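Importin subunit beta-1 (Saccharomyces cerevisiae, PDB 5OWU) carries proteins into the nucleus in association with importin alpha, the subunit that recognises the classical nuclear localization signal of the cargo. Local coordinates at residues V47-N52 with L101-S106; M285-W290 with G352-L357; Q483-T488 with V528-D533; Q687-P692 with A701-F706; G760-L765 with E770-Y775. One frame throughout, in Å; residues are numbered along the deposited sequence.

Contact 1 of 5, residues V47-N52 with L101-S106; sequences VLIDEN and LTALVS
L48 and I49 meet T102 and A103 in a small, purely apolar contact between the C-terminal ends of two helices, 37-48 and 90-104, near the N-terminal end of the chain. The backbones come close, with the CA atoms of I49 and A103 5.8 Å apart. A103 CB sits against the branch point of L48: it lies 3.6 Å from L48 CG and 3.7 Å from L48 CD2, with CD1 slightly farther off. L48 reaches it because its CG stands anti to the backbone N (chi1 175°), so that the isobutyl fork is extended across the gap. I49 adds its CG2 branch, which touches both A103 CB and T102 CG2 at 4.1 Å, while its side chain crosses that of T102 at about a right angle. T102 thus offers its methyl to the contact, and its hydroxyl is hydrogen-bonded to the carbonyl of T98 one turn back. In the solenoid of stacked HEAT repeats the contact joins HEAT 2, which holds 47-52, to HEAT 3, which holds 101-106. Both segments leave their helices here: the D50 amide is bonded to V47 O at 2.9 Å and the S106 amide to A103 O at 3.0 Å. S106 OG accepts from E108 N in an ST turn ahead of helix 109-126, whose I111 and A115 also touch A103. L48 O is hydrogen-bonded to R58 NE, and the L48 side chain packs on A62 of helix 55-67.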
# COMPACT_ATOMS: atom_id res chain seq x y z
N VAL A 47 -27.89 3.51 -29.63
CA VAL A 47 -28.75 3.08 -28.53
C VAL A 47 -28.64 4.05 -27.37
O VAL A 47 -29.64 4.38 -26.72
CB VAL A 47 -28.42 1.64 -28.12
CG1 VAL A 47 -29.19 1.24 -26.85
CG2 VAL A 47 -28.75 0.67 -29.25
N LEU A 48 -27.43 4.56 -27.11
CA LEU A 48 -27.27 5.56 -26.05
C LEU A 48 -28.32 6.66 -26.14
O LEU A 48 -28.86 7.09 -25.12
CB LEU A 48 -25.87 6.16 -26.11
CG LEU A 48 -25.55 7.30 -25.14
CD1 LEU A 48 -25.85 6.93 -23.70
CD2 LEU A 48 -24.10 7.70 -25.30
N ILE A 49 -28.65 7.11 -27.36
CA ILE A 49 -29.57 8.22 -27.54
C ILE A 49 -30.99 7.76 -27.87
O ILE A 49 -31.84 8.60 -28.17
CB ILE A 49 -29.07 9.19 -28.63
CG1 ILE A 49 -28.96 8.48 -29.98
CG2 ILE A 49 -27.72 9.80 -28.22
CD1 ILE A 49 -28.78 9.40 -31.15
N ASP A 50 -31.26 6.46 -27.83
CA ASP A 50 -32.56 5.92 -28.26
C ASP A 50 -33.52 5.95 -27.07
O ASP A 50 -33.44 5.11 -26.17
CB ASP A 50 -32.39 4.52 -28.82
CG ASP A 50 -33.72 3.88 -29.21
OD1 ASP A 50 -34.63 4.62 -29.65
OD2 ASP A 50 -33.85 2.65 -29.08
N GLU A 51 -34.44 6.91 -27.07
CA GLU A 51 -35.39 7.04 -25.97
C GLU A 51 -36.31 5.83 -25.86
O GLU A 51 -36.83 5.56 -24.78
CB GLU A 51 -36.22 8.31 -26.15
CG GLU A 51 -35.44 9.60 -25.86
CD GLU A 51 -35.51 10.61 -27.00
OE1 GLU A 51 -35.74 10.20 -28.16
OE2 GLU A 51 -35.31 11.82 -26.74
N ASN A 52 -36.50 5.09 -26.96
CA ASN A 52 -37.33 3.89 -26.96
C ASN A 52 -36.69 2.72 -26.22
O ASN A 52 -37.37 1.71 -25.99
CB ASN A 52 -37.63 3.48 -28.41
CG ASN A 52 -38.45 2.21 -28.51
OD1 ASN A 52 -39.47 2.06 -27.84
ND2 ASN A 52 -37.99 1.27 -29.33
N LEU A 101 -22.24 13.48 -27.66
CA LEU A 101 -22.48 14.86 -27.25
C LEU A 101 -23.97 15.13 -27.08
O LEU A 101 -24.37 15.89 -26.20
CB LEU A 101 -21.87 15.83 -28.26
CG LEU A 101 -20.36 16.01 -28.17
CD1 LEU A 101 -19.83 16.67 -29.44
CD2 LEU A 101 -19.99 16.84 -26.95
N THR A 102 -24.81 14.50 -27.91
CA THR A 102 -26.25 14.62 -27.72
C THR A 102 -26.66 14.07 -26.36
O THR A 102 -27.42 14.70 -25.62
CB THR A 102 -27.00 13.90 -28.84
OG1 THR A 102 -26.80 14.59 -30.07
CG2 THR A 102 -28.50 13.82 -28.53
N ALA A 103 -26.14 12.89 -26.01
CA ALA A 103 -26.51 12.29 -24.73
C ALA A 103 -25.95 13.08 -23.56
O ALA A 103 -26.53 13.07 -22.47
CB ALA A 103 -26.01 10.84 -24.69
N LEU A 104 -24.83 13.79 -23.76
CA LEU A 104 -24.20 14.51 -22.65
C LEU A 104 -25.16 15.52 -22.03
O LEU A 104 -25.14 15.73 -20.81
CB LEU A 104 -22.94 15.22 -23.13
CG LEU A 104 -22.16 15.93 -22.02
CD1 LEU A 104 -21.53 14.93 -21.06
CD2 LEU A 104 -21.11 16.85 -22.62
N VAL A 105 -26.00 16.15 -22.85
CA VAL A 105 -26.91 17.18 -22.38
C VAL A 105 -28.30 16.60 -22.09
O VAL A 105 -29.27 17.34 -22.00
CB VAL A 105 -26.99 18.36 -23.36
CG1 VAL A 105 -25.62 18.97 -23.55
CG2 VAL A 105 -27.58 17.93 -24.71
N SER A 106 -28.40 15.29 -21.93
CA SER A 106 -29.66 14.66 -21.58
C SER A 106 -30.15 15.13 -20.22
O SER A 106 -29.37 15.30 -19.28
CB SER A 106 -29.49 13.14 -21.57
OG SER A 106 -30.59 12.50 -20.93

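Contact 2 of 5, residues M285-W290 with G352-L357; sequences MTVEFW and GACLQL
C354 is the hub of this buried contact, touching V287 with its CB and W290 with its sulfur. V287 CG1 comes to 3.7 Å from C354 CB; that methyl stands anti to the valine backbone N (chi1 173°), which carries it out toward helix 347-362. C354 SG, also extended from its own backbone N, reaches one turn farther along helix 280-306, to W290 CB at 4.2 Å, and lies 4.0 Å from V287 O. The sulfur therefore rests over the backbone and the base of the tryptophan, not on its ring. The CA atoms of V287 and C354 are 6.7 Å apart, with small side chains between the two backbones, and no hydrogen bond links the segments. A second shell fixes the indole, which swings away from C354: F289 CD2 lies 4.1 Å above one face, offset toward the rim, and NE1 is hydrogen-bonded to T271 OG1 of helix 260-274. The contact joins helix 280-306 of HEAT 7 to helix 347-362 of HEAT 8, while helix 317-332 packs against both, meeting V287 through L332, W290 through S321 and V325, and C354 through L329.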
# COMPACT_ATOMS: atom_id res chain seq x y z
N MET A 285 -10.62 19.40 7.66
CA MET A 285 -10.03 19.87 6.40
C MET A 285 -8.69 20.54 6.64
O MET A 285 -7.69 20.24 5.97
CB MET A 285 -10.97 20.85 5.70
CG MET A 285 -12.30 20.29 5.28
SD MET A 285 -13.30 21.61 4.54
CE MET A 285 -14.95 21.05 4.97
N THR A 286 -8.65 21.48 7.60
CA THR A 286 -7.38 22.18 7.83
C THR A 286 -6.31 21.21 8.31
O THR A 286 -5.14 21.29 7.89
CB THR A 286 -7.57 23.31 8.85
OG1 THR A 286 -7.76 22.77 10.16
CG2 THR A 286 -8.76 24.17 8.48
N VAL A 287 -6.70 20.27 9.17
CA VAL A 287 -5.75 19.28 9.66
C VAL A 287 -5.13 18.52 8.48
O VAL A 287 -3.91 18.38 8.39
CB VAL A 287 -6.42 18.32 10.66
CG1 VAL A 287 -5.49 17.18 11.04
CG2 VAL A 287 -6.84 19.09 11.90
N GLU A 288 -5.97 18.04 7.56
CA GLU A 288 -5.45 17.29 6.43
C GLU A 288 -4.49 18.14 5.61
O GLU A 288 -3.48 17.62 5.10
CB GLU A 288 -6.60 16.79 5.54
CG GLU A 288 -6.13 16.09 4.26
CD GLU A 288 -5.24 14.89 4.53
OE1 GLU A 288 -5.33 14.31 5.64
OE2 GLU A 288 -4.44 14.53 3.64
N PHE A 289 -4.77 19.43 5.48
CA PHE A 289 -3.84 20.31 4.78
C PHE A 289 -2.46 20.31 5.45
O PHE A 289 -1.42 20.18 4.78
CB PHE A 289 -4.41 21.72 4.72
CG PHE A 289 -3.56 22.68 3.94
CD1 PHE A 289 -3.41 22.51 2.58
CD2 PHE A 289 -2.91 23.72 4.56
CE1 PHE A 289 -2.64 23.37 1.84
CE2 PHE A 289 -2.12 24.60 3.81
CZ PHE A 289 -1.99 24.41 2.45
N TRP A 290 -2.43 20.46 6.77
CA TRP A 290 -1.12 20.52 7.42
C TRP A 290 -0.43 19.16 7.44
O TRP A 290 0.80 19.09 7.35
CB TRP A 290 -1.27 21.13 8.81
CG TRP A 290 -1.33 22.61 8.71
CD1 TRP A 290 -2.45 23.39 8.70
CD2 TRP A 290 -0.22 23.50 8.54
NE1 TRP A 290 -2.10 24.71 8.54
CE2 TRP A 290 -0.74 24.81 8.44
CE3 TRP A 290 1.16 23.32 8.46
CZ2 TRP A 290 0.07 25.92 8.28
CZ3 TRP A 290 1.97 24.42 8.30
CH2 TRP A 290 1.42 25.71 8.21
N GLY A 352 -4.39 13.77 15.96
CA GLY A 352 -3.30 12.97 16.50
C GLY A 352 -2.30 12.54 15.44
O GLY A 352 -1.08 12.66 15.63
N ALA A 353 -2.79 12.04 14.31
CA ALA A 353 -1.88 11.66 13.24
C ALA A 353 -1.07 12.86 12.76
O ALA A 353 0.14 12.75 12.50
CB ALA A 353 -2.66 11.03 12.08
N CYS A 354 -1.72 14.01 12.64
CA CYS A 354 -1.02 15.22 12.22
C CYS A 354 0.07 15.58 13.22
O CYS A 354 1.20 15.88 12.84
CB CYS A 354 -2.02 16.36 12.05
SG CYS A 354 -1.29 17.83 11.34
N LEU A 355 -0.27 15.56 14.51
CA LEU A 355 0.72 15.85 15.54
C LEU A 355 1.93 14.94 15.41
O LEU A 355 3.08 15.39 15.56
CB LEU A 355 0.08 15.70 16.92
CG LEU A 355 0.94 16.03 18.13
CD1 LEU A 355 1.43 17.48 18.07
CD2 LEU A 355 0.14 15.78 19.41
N GLN A 356 1.71 13.65 15.13
CA GLN A 356 2.85 12.75 14.96
C GLN A 356 3.69 13.13 13.75
O GLN A 356 4.92 13.04 13.78
CB GLN A 356 2.37 11.31 14.86
CG GLN A 356 1.62 10.87 16.11
CD GLN A 356 1.07 9.46 16.01
OE1 GLN A 356 1.61 8.62 15.29
NE2 GLN A 356 -0.01 9.20 16.74
N LEU A 357 3.04 13.57 12.66
CA LEU A 357 3.80 14.05 11.51
C LEU A 357 4.64 15.28 11.87
O LEU A 357 5.80 15.41 11.45
CB LEU A 357 2.86 14.37 10.35
CG LEU A 357 2.18 13.16 9.70
CD1 LEU A 357 1.11 13.61 8.71
CD2 LEU A 357 3.20 12.28 9.00

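Contact 3 of 5, residues Q483-T488 with V528-D533; sequences QLAEAT and VEYATD
A485 and Y530 carry this contact, with the alanine methyl set obliquely against the tyrosine ring. A485 CB is 3.5 Å from Y530 CD2, 4.1 Å from CE2 and 4.2 Å from CG, so the methyl meets the CD2 flank of the ring near its root and far from the hydroxyl. The ring is brought there by its first torsion: CG lies anti to the carbonyl carbon (chi1 -75°), and the ring extends from helix 516-530 toward the segment 483-488. E486 approaches differently, its OE2 lying near the ring plane at the edge, 4.3 Å from Y530 CE2. This is a loose approach, and the glutamate is poorly ordered, so most of the hold comes from the alanine. The CA atoms of A485 and Y530 are 6.8 Å apart, and no hydrogen bond joins the two segments. Beyond them, V481 and E482 of helix 467-484 also touch the tyrosine, as does Y496 of helix 496-507. Y493 packs on A485, and its hydroxyl is hydrogen-bonded to Y530 O, while K586 NZ binds the carbonyls of V528 and A531. The arrangement is a partly buried join between successive repeats of a HEAT solenoid, HEAT 11 meeting HEAT 12 toward the C-terminal ends of helices 467-484 and 516-530.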
# COMPACT_ATOMS: atom_id res chain seq x y z
N GLN A 483 12.43 -3.94 21.44
CA GLN A 483 13.41 -2.88 21.63
C GLN A 483 14.43 -3.20 22.71
O GLN A 483 15.53 -2.64 22.68
CB GLN A 483 12.69 -1.57 21.95
CG GLN A 483 11.81 -1.08 20.82
CD GLN A 483 12.62 -0.73 19.58
OE1 GLN A 483 12.35 -1.22 18.48
NE2 GLN A 483 13.62 0.12 19.76
N LEU A 484 14.11 -4.08 23.66
CA LEU A 484 15.03 -4.35 24.75
C LEU A 484 15.82 -5.65 24.58
O LEU A 484 16.86 -5.80 25.21
CB LEU A 484 14.28 -4.40 26.08
CG LEU A 484 13.65 -3.07 26.50
CD1 LEU A 484 12.81 -3.23 27.75
CD2 LEU A 484 14.73 -2.02 26.74
N ALA A 485 15.35 -6.56 23.72
CA ALA A 485 16.01 -7.86 23.62
C ALA A 485 17.44 -7.75 23.11
O ALA A 485 18.28 -8.58 23.46
CB ALA A 485 15.19 -8.78 22.71
N GLU A 486 17.74 -6.73 22.30
CA GLU A 486 19.04 -6.68 21.63
C GLU A 486 20.16 -6.28 22.58
O GLU A 486 21.29 -6.75 22.42
CB GLU A 486 18.99 -5.71 20.45
CG GLU A 486 17.84 -5.97 19.47
CD GLU A 486 17.94 -7.32 18.77
OE1 GLU A 486 17.97 -7.34 17.52
OE2 GLU A 486 17.98 -8.35 19.47
N ALA A 487 19.88 -5.41 23.55
CA ALA A 487 20.88 -5.05 24.54
C ALA A 487 21.43 -6.29 25.24
O ALA A 487 20.74 -7.30 25.39
CB ALA A 487 20.28 -4.10 25.57
N THR A 488 22.69 -6.21 25.66
CA THR A 488 23.31 -7.31 26.39
C THR A 488 23.98 -6.80 27.67
O THR A 488 24.88 -5.97 27.61
CB THR A 488 24.37 -8.05 25.53
OG1 THR A 488 23.71 -8.71 24.44
CG2 THR A 488 25.13 -9.09 26.35
N VAL A 528 8.25 -15.93 21.52
CA VAL A 528 8.96 -17.10 21.03
C VAL A 528 10.18 -16.66 20.24
O VAL A 528 11.30 -17.13 20.46
CB VAL A 528 8.03 -17.98 20.18
CG1 VAL A 528 8.83 -19.08 19.48
CG2 VAL A 528 6.95 -18.57 21.03
N GLU A 529 9.99 -15.69 19.34
CA GLU A 529 11.03 -15.40 18.37
C GLU A 529 12.23 -14.73 19.03
O GLU A 529 13.36 -14.90 18.56
CB GLU A 529 10.43 -14.56 17.25
CG GLU A 529 9.44 -15.40 16.41
CD GLU A 529 8.66 -14.61 15.38
OE1 GLU A 529 8.45 -13.39 15.59
OE2 GLU A 529 8.24 -15.21 14.36
N TYR A 530 12.03 -14.03 20.14
CA TYR A 530 13.13 -13.40 20.86
C TYR A 530 13.62 -14.21 22.05
O TYR A 530 14.52 -13.76 22.75
CB TYR A 530 12.72 -12.00 21.32
CG TYR A 530 12.69 -11.00 20.19
CD1 TYR A 530 11.55 -10.81 19.42
CD2 TYR A 530 13.82 -10.25 19.88
CE1 TYR A 530 11.53 -9.90 18.38
CE2 TYR A 530 13.81 -9.33 18.84
CZ TYR A 530 12.66 -9.16 18.09
OH TYR A 530 12.66 -8.25 17.07
N ALA A 531 13.07 -15.40 22.29
CA ALA A 531 13.46 -16.16 23.48
C ALA A 531 14.93 -16.57 23.39
O ALA A 531 15.44 -16.88 22.31
CB ALA A 531 12.58 -17.39 23.66
N THR A 532 15.61 -16.53 24.53
CA THR A 532 16.99 -16.97 24.65
C THR A 532 17.03 -18.23 25.49
O THR A 532 16.04 -18.64 26.11
CB THR A 532 17.85 -15.88 25.31
OG1 THR A 532 17.35 -15.62 26.62
CG2 THR A 532 17.81 -14.60 24.50
N ASP A 533 18.22 -18.85 25.55
CA ASP A 533 18.34 -20.07 26.33
C ASP A 533 18.04 -19.82 27.80
O ASP A 533 17.49 -20.70 28.48
CB ASP A 533 19.74 -20.66 26.16
CG ASP A 533 19.96 -21.26 24.77
OD1 ASP A 533 19.00 -21.82 24.20
OD2 ASP A 533 21.09 -21.17 24.26

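Contact 4 of 5, residues Q687-P692 with A701-F706; sequences QMISNP and AVLSVF
V702, the residue that faces I689, also sets its carbonyl oxygen 3.4 Å above one face of the F706 ring, offset toward the rim. Around that ring lie M682 and L685 of helix 675-689 and I724 and L727 of helix 718-732. The direct contact is aliphatic. I689 CD1 lies 4.1 Å from V702 CG1 and 4.3 Å from L703 CD2, so the end of one isoleucine bridges two consecutive residues. With CG1 anti to the backbone N (chi1 -160°), its chain points across the gap and crosses the valine obliquely. M688 serves the other branch of the valine, its CE coming to 4.3 Å from V702 CG2. Both segments belong to HEAT 16, and the contact lies inside the helical hairpin of that repeat, between the last turn of helix 675-689 and the first half of helix 698-713. At the C-terminal end of helix 675-689, S690 N and OG both donate to Q687 O, reaching it from the same face of the carbonyl plane; S690 OG lies 2.9 Å from Q687 O. Farther out, M688 rests on V660 of helix 655-669, whereas L703 leans on A753 and V754 of helix 741-764.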
# COMPACT_ATOMS: atom_id res chain seq x y z
N GLN A 687 3.33 -26.85 -14.56
CA GLN A 687 1.90 -26.73 -14.83
C GLN A 687 1.32 -25.52 -14.12
O GLN A 687 0.62 -24.70 -14.74
CB GLN A 687 1.18 -28.01 -14.40
CG GLN A 687 1.70 -29.28 -15.06
CD GLN A 687 1.33 -30.53 -14.29
OE1 GLN A 687 0.22 -30.65 -13.77
NE2 GLN A 687 2.27 -31.47 -14.20
N MET A 688 1.63 -25.36 -12.83
CA MET A 688 0.97 -24.33 -12.03
C MET A 688 1.19 -22.95 -12.63
O MET A 688 0.24 -22.20 -12.86
CB MET A 688 1.48 -24.37 -10.60
CG MET A 688 1.08 -25.59 -9.81
SD MET A 688 2.13 -25.79 -8.35
CE MET A 688 1.87 -24.22 -7.53
N ILE A 689 2.45 -22.60 -12.89
CA ILE A 689 2.76 -21.27 -13.39
C ILE A 689 2.28 -21.07 -14.82
O ILE A 689 2.26 -19.93 -15.30
CB ILE A 689 4.28 -21.00 -13.26
CG1 ILE A 689 4.56 -19.50 -13.31
CG2 ILE A 689 5.08 -21.76 -14.33
CD1 ILE A 689 5.98 -19.12 -12.94
N SER A 690 1.88 -22.14 -15.50
CA SER A 690 1.32 -22.05 -16.84
C SER A 690 -0.20 -21.98 -16.83
O SER A 690 -0.81 -21.91 -17.91
CB SER A 690 1.76 -23.24 -17.69
OG SER A 690 0.81 -24.29 -17.64
N ASN A 691 -0.83 -22.00 -15.66
CA ASN A 691 -2.29 -21.99 -15.56
C ASN A 691 -2.80 -20.56 -15.61
O ASN A 691 -2.40 -19.74 -14.76
CB ASN A 691 -2.73 -22.66 -14.27
CG ASN A 691 -4.21 -22.92 -14.22
OD1 ASN A 691 -5.00 -22.23 -14.87
ND2 ASN A 691 -4.60 -23.93 -13.46
N PRO A 692 -3.66 -20.19 -16.57
CA PRO A 692 -4.17 -18.81 -16.60
C PRO A 692 -5.03 -18.45 -15.40
O PRO A 692 -5.09 -17.27 -15.03
CB PRO A 692 -4.97 -18.76 -17.90
CG PRO A 692 -4.38 -19.82 -18.75
CD PRO A 692 -3.99 -20.92 -17.81
N ALA A 701 6.22 -16.71 -6.14
CA ALA A 701 6.51 -17.85 -5.28
C ALA A 701 7.18 -18.98 -6.07
O ALA A 701 8.26 -19.46 -5.70
CB ALA A 701 5.21 -18.35 -4.63
N VAL A 702 6.57 -19.38 -7.18
CA VAL A 702 7.15 -20.45 -7.98
C VAL A 702 8.55 -20.07 -8.44
O VAL A 702 9.49 -20.87 -8.33
CB VAL A 702 6.22 -20.80 -9.15
CG1 VAL A 702 6.86 -21.84 -10.06
CG2 VAL A 702 4.90 -21.33 -8.61
N LEU A 703 8.72 -18.84 -8.92
CA LEU A 703 10.06 -18.45 -9.35
C LEU A 703 11.05 -18.66 -8.20
O LEU A 703 12.09 -19.31 -8.37
CB LEU A 703 10.07 -16.99 -9.82
CG LEU A 703 9.30 -16.70 -11.13
CD1 LEU A 703 9.32 -15.21 -11.42
CD2 LEU A 703 9.87 -17.47 -12.31
N SER A 704 10.69 -18.18 -7.01
CA SER A 704 11.62 -18.30 -5.89
C SER A 704 11.94 -19.75 -5.60
O SER A 704 13.09 -20.10 -5.31
CB SER A 704 11.04 -17.62 -4.65
OG SER A 704 10.89 -16.24 -4.87
N VAL A 705 10.94 -20.64 -5.72
CA VAL A 705 11.18 -22.01 -5.30
C VAL A 705 12.07 -22.71 -6.31
O VAL A 705 12.81 -23.63 -5.96
CB VAL A 705 9.85 -22.76 -5.05
CG1 VAL A 705 9.28 -23.37 -6.33
CG2 VAL A 705 10.04 -23.82 -3.99
N PHE A 706 12.05 -22.25 -7.57
CA PHE A 706 13.02 -22.80 -8.52
C PHE A 706 14.43 -22.65 -7.97
O PHE A 706 15.23 -23.59 -8.00
CB PHE A 706 12.89 -22.11 -9.88
CG PHE A 706 11.67 -22.53 -10.66
CD1 PHE A 706 11.24 -23.85 -10.68
CD2 PHE A 706 10.96 -21.59 -11.40
CE1 PHE A 706 10.13 -24.22 -11.40
CE2 PHE A 706 9.84 -21.97 -12.13
CZ PHE A 706 9.42 -23.28 -12.13

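Contact 5 of 5, residues G760-L765 with E770-Y775; sequences GIVAGL and EALFPY
The backbones are nearest at L765 and L772, whose CA atoms lie 7.1 Å apart, and L765 is the first residue to leave helical geometry (phi -100°, psi 25°) after helix 741-764. Its amide is still held by that helix, bonded to I761 O at 2.9 Å. L772 has the largest share of the contact, dividing its two methyls between neighbouring residues: CD1 meets I761 CG2 and CD2 meets V762 CG2, each at 4.1 Å. Its CG stands anti to the backbone N (chi1 -175°), which projects the fork over the last turns of the helix, and both opposing side chains cross it at a slant. I761 uses the methyl branch of its CB here. One turn on, L765 CD1 reaches A771 CB at 4.3 Å, a further apolar contact that extends the patch along the short helix 769-772. Helix 718-732 lines one flank, with L721 touching I761, L765 and Y775, and N722 ND2 hydrogen-bonded to the Y775 hydroxyl. Helix 796-812 adds M812, which touches both V762 and L772. This is a short connection between consecutive HEAT repeats: the chain finishes HEAT 17, turns within a few residues, and folds back on the end of helix 741-764 as it enters HEAT 18.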
# COMPACT_ATOMS: atom_id res chain seq x y z
N GLY A 760 19.79 -19.18 -6.31
CA GLY A 760 19.76 -20.62 -6.14
C GLY A 760 20.41 -21.36 -7.29
O GLY A 760 21.10 -22.37 -7.09
N ILE A 761 20.22 -20.87 -8.51
CA ILE A 761 20.77 -21.54 -9.69
C ILE A 761 22.29 -21.42 -9.70
O ILE A 761 23.01 -22.40 -9.93
CB ILE A 761 20.15 -20.95 -10.97
CG1 ILE A 761 18.73 -21.50 -11.14
CG2 ILE A 761 20.98 -21.27 -12.20
CD1 ILE A 761 17.90 -20.78 -12.19
N VAL A 762 22.80 -20.22 -9.43
CA VAL A 762 24.25 -20.03 -9.42
C VAL A 762 24.88 -20.85 -8.30
O VAL A 762 25.97 -21.41 -8.48
CB VAL A 762 24.57 -18.53 -9.32
CG1 VAL A 762 26.06 -18.30 -9.09
CG2 VAL A 762 24.13 -17.85 -10.60
N ALA A 763 24.22 -20.94 -7.15
CA ALA A 763 24.73 -21.80 -6.08
C ALA A 763 24.73 -23.26 -6.51
O ALA A 763 25.72 -23.97 -6.32
CB ALA A 763 23.89 -21.62 -4.81
N GLY A 764 23.63 -23.73 -7.08
CA GLY A 764 23.53 -25.13 -7.45
C GLY A 764 24.51 -25.54 -8.54
O GLY A 764 25.05 -26.65 -8.51
N LEU A 765 24.77 -24.64 -9.49
CA LEU A 765 25.65 -24.93 -10.61
C LEU A 765 27.05 -24.36 -10.40
O LEU A 765 27.76 -24.11 -11.38
CB LEU A 765 25.04 -24.40 -11.90
CG LEU A 765 23.63 -24.89 -12.19
CD1 LEU A 765 23.13 -24.30 -13.51
CD2 LEU A 765 23.57 -26.42 -12.22
N GLU A 770 29.88 -24.44 -17.49
CA GLU A 770 29.46 -24.60 -18.87
C GLU A 770 27.95 -24.59 -19.00
O GLU A 770 27.41 -24.19 -20.04
CB GLU A 770 30.04 -25.88 -19.47
CG GLU A 770 29.47 -27.18 -18.91
CD GLU A 770 30.03 -27.53 -17.53
OE1 GLU A 770 30.80 -26.73 -16.97
OE2 GLU A 770 29.69 -28.63 -17.03
N ALA A 771 27.24 -25.01 -17.96
CA ALA A 771 25.79 -24.97 -17.99
C ALA A 771 25.27 -23.55 -17.80
O ALA A 771 24.24 -23.18 -18.38
CB ALA A 771 25.21 -25.90 -16.93
N LEU A 772 25.96 -22.74 -16.99
CA LEU A 772 25.49 -21.39 -16.72
C LEU A 772 25.91 -20.40 -17.79
O LEU A 772 25.24 -19.38 -17.99
CB LEU A 772 26.02 -20.92 -15.35
CG LEU A 772 25.51 -19.57 -14.86
CD1 LEU A 772 24.08 -19.69 -14.38
CD2 LEU A 772 26.40 -19.01 -13.75
N PHE A 773 26.99 -20.70 -18.51
CA PHE A 773 27.64 -19.72 -19.39
C PHE A 773 26.68 -18.96 -20.30
O PHE A 773 26.78 -17.72 -20.36
CB PHE A 773 28.72 -20.43 -20.22
CG PHE A 773 29.43 -19.52 -21.18
CD1 PHE A 773 30.23 -18.49 -20.72
CD2 PHE A 773 29.31 -19.71 -22.55
CE1 PHE A 773 30.89 -17.65 -21.60
CE2 PHE A 773 29.98 -18.87 -23.44
CZ PHE A 773 30.76 -17.84 -22.96
N PRO A 774 25.76 -19.60 -21.03
CA PRO A 774 24.93 -18.84 -21.98
C PRO A 774 23.89 -17.94 -21.34
O PRO A 774 23.14 -17.28 -22.08
CB PRO A 774 24.27 -19.94 -22.82
CG PRO A 774 24.28 -21.14 -21.94
CD PRO A 774 25.54 -21.05 -21.15
N TYR A 775 23.80 -17.88 -20.02
CA TYR A 775 22.81 -17.06 -19.33
C TYR A 775 23.43 -15.91 -18.55
O TYR A 775 22.69 -15.13 -17.93
CB TYR A 775 21.99 -17.94 -18.38
CG TYR A 775 21.41 -19.14 -19.07
CD1 TYR A 775 20.37 -19.00 -19.98
CD2 TYR A 775 21.90 -20.42 -18.82
CE1 TYR A 775 19.84 -20.09 -20.62
CE2 TYR A 775 21.37 -21.52 -19.47
CZ TYR A 775 20.34 -21.35 -20.36
OH TYR A 775 19.81 -22.43 -21.01

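Overall arrangement
All five contacts are mainly apolar joins of one HEAT solenoid, and no hydrogen bond crosses any of them. Contacts 1, 2 and 3 each link consecutive repeats through segments at least 40 residues apart in sequence; contact 4 lies within one repeat, and contact 5 spans the short connection from HEAT 17 to HEAT 18. Contacts 2, 4 and 5 are buried, whereas 1 and 3 are only partly buried, and there a threonine and a glutamate join the apolar side chains. Helix 741-764 serves both contact 4, as a neighbour, and contact 5. The centres of contacts 4 and 5 are about 20 Å apart, those of contacts 1 and 3 about 70 Å, on opposite sides of the chain's centre.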